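Local coordinates for hypothetical protein (Neisseria meningitidis, PDB 2O5H), which is of unknown function but belongs to the DUF596 family of conserved bacterial proteins and adopts a mostly helical alpha-beta fold, at residues E50-E53 against A54-L58. Residues are numbered along the deposited sequence; the frame is centred on the assembly and turned at random.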
loop_
_atom_site.group_PDB
_atom_site.type_symbol
_atom_site.label_atom_id
_atom_site.label_comp_id
_atom_site.label_asym_id
_atom_site.label_seq_id
_atom_site.Cartn_x
_atom_site.Cartn_y
_atom_site.Cartn_z
ATOM N N GLU A 50 1.638 7.305 17.343
ATOM C CA GLU A 50 0.733 6.169 17.490
ATOM C C GLU A 50 0.646 5.311 16.220
ATOM O O GLU A 50 0.612 4.087 16.313
ATOM C CB GLU A 50 -0.646 6.617 17.937
ATOM C CG GLU A 50 -0.594 7.210 19.317
ATOM C CD GLU A 50 -1.964 7.365 19.937
ATOM O OE1 GLU A 50 -2.953 7.482 19.191
ATOM O OE2 GLU A 50 -2.039 7.406 21.171
ATOM N N LYS A 51 0.605 5.951 15.051
ATOM C CA LYS A 51 0.599 5.224 13.779
ATOM C C LYS A 51 1.888 4.421 13.605
ATOM O O LYS A 51 1.845 3.252 13.229
ATOM C CB LYS A 51 0.381 6.183 12.603
ATOM C CG LYS A 51 -1.080 6.586 12.411
ATOM C CD LYS A 51 -1.234 7.481 11.200
ATOM C CE LYS A 51 -0.845 8.918 11.634
ATOM N NZ LYS A 51 -1.424 9.975 10.824
ATOM N N THR A 52 3.015 5.054 13.900
ATOM C CA THR A 52 4.349 4.399 13.822
ATOM C C THR A 52 4.383 3.150 14.745
ATOM O O THR A 52 4.874 2.101 14.370
ATOM C CB THR A 52 5.476 5.388 14.231
ATOM O OG1 THR A 52 5.566 6.450 13.266
ATOM C CG2 THR A 52 6.835 4.674 14.283
ATOM N N GLU A 53 3.857 3.269 15.947
ATOM C CA GLU A 53 3.781 2.101 16.860
ATOM C C GLU A 53 2.896 0.968 16.308
ATOM O O GLU A 53 3.252 -0.190 16.396
ATOM C CB GLU A 53 3.270 2.509 18.249
ATOM C CG GLU A 53 4.280 3.376 19.048
ATOM C CD GLU A 53 5.705 2.814 19.035
ATOM O OE1 GLU A 53 5.889 1.617 19.409
ATOM O OE2 GLU A 53 6.637 3.592 18.665
ATOM N N ALA A 54 1.763 1.328 15.725
ATOM C CA ALA A 54 0.866 0.385 15.057
ATOM C C ALA A 54 1.572 -0.292 13.879
ATOM O O ALA A 54 1.531 -1.551 13.726
ATOM C CB ALA A 54 -0.356 1.116 14.574
ATOM N N PHE A 55 2.226 0.523 13.055
ATOM C CA PHE A 55 2.980 -0.037 11.970
ATOM C C PHE A 55 3.955 -1.125 12.440
ATOM O O PHE A 55 3.991 -2.211 11.864
ATOM C CB PHE A 55 3.699 1.049 11.161
ATOM C CG PHE A 55 4.643 0.485 10.116
ATOM C CD1 PHE A 55 4.195 0.239 8.814
ATOM C CD2 PHE A 55 5.991 0.209 10.442
ATOM C CE1 PHE A 55 5.063 -0.269 7.838
ATOM C CE2 PHE A 55 6.854 -0.315 9.481
ATOM C CZ PHE A 55 6.393 -0.554 8.190
ATOM N N PHE A 56 4.756 -0.840 13.463
ATOM C CA PHE A 56 5.758 -1.798 13.923
ATOM C C PHE A 56 5.162 -3.036 14.558
ATOM O O PHE A 56 5.760 -4.110 14.482
ATOM C CB PHE A 56 6.811 -1.117 14.834
ATOM C CG PHE A 56 7.815 -0.323 14.057
ATOM C CD1 PHE A 56 8.655 -0.974 13.128
ATOM C CD2 PHE A 56 7.882 1.058 14.167
ATOM C CE1 PHE A 56 9.563 -0.252 12.371
ATOM C CE2 PHE A 56 8.840 1.806 13.378
ATOM C CZ PHE A 56 9.670 1.145 12.509
ATOM N N ILE A 57 3.988 -2.923 15.182
ATOM C CA ILE A 57 3.357 -4.131 15.746
ATOM C C ILE A 57 2.931 -5.056 14.590
ATOM O O ILE A 57 3.112 -6.270 14.644
ATOM C CB ILE A 57 2.120 -3.810 16.617
ATOM C CG1 ILE A 57 2.548 -3.043 17.873
ATOM C CG2 ILE A 57 1.339 -5.117 17.026
ATOM C CD1 ILE A 57 1.414 -2.267 18.500
ATOM N N LEU A 58 2.377 -4.463 13.537
ATOM C CA LEU A 58 1.862 -5.242 12.426
ATOM C C LEU A 58 3.046 -5.871 11.679
ATOM O O LEU A 58 3.043 -7.058 11.383
ATOM C CB LEU A 58 1.038 -4.348 11.483
ATOM C CG LEU A 58 0.517 -4.942 10.139
ATOM C CD1 LEU A 58 -0.410 -6.183 10.374
ATOM C CD2 LEU A 58 -0.217 -3.836 9.389
#
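Two successive turns of the alpha-helix 48-64 meet here, with T52 lying beside F56 on one flank and four i to i+4 backbone bonds joining E50-E53 to A54-L58. The bonds run from A54 N to E50 O, F55 N to K51 O, F56 N to T52 O and I57 N to E53 O. F55 N to K51 O is the shortest at 2.8 Å and the straightest, with an N-H...O angle of 169°, whereas I57 N approaches E53 O at 149°.

Side-chain contact is concentrated at T52. With CG2 anti to the backbone N, the T52 methyl sits beside the F56 ring, 3.6 Å from F56 CE2, while T52 O, oblique to that ring, lies 3.2 Å from F56 CD2. The other branch, OG1, points back to hydrogen-bond F48 O, so the threonine hydroxyl is satisfied within its own helix. Over one face of the F56 ring sits F55 CD2, 3.9 Å above the plane and over its centre; F56 CE1 in turn lies at the edge of the F55 ring. W92 meets both rings, and F88 of helix 81-91 also packs on F56. On another flank, I57 CG1 rests 3.3 Å from E53 O, and I57 CD1 follows that carbonyl at 3.5 Å.

E53, its chain bent at chi2 (-47°), turns its carboxylate to a salt bridge with R89 of helix 81-91, K51 NZ pairs with E96 beyond that helix, and E50 splits its carboxylate, OE1 bonding S45 OG and OE2 forming a salt bridge with R15 of helix 3-16. The contact thus combines a regular helical backbone with aliphatic-aromatic packing, while the salt bridges probably offset the charges of its buried acidic and basic side chains.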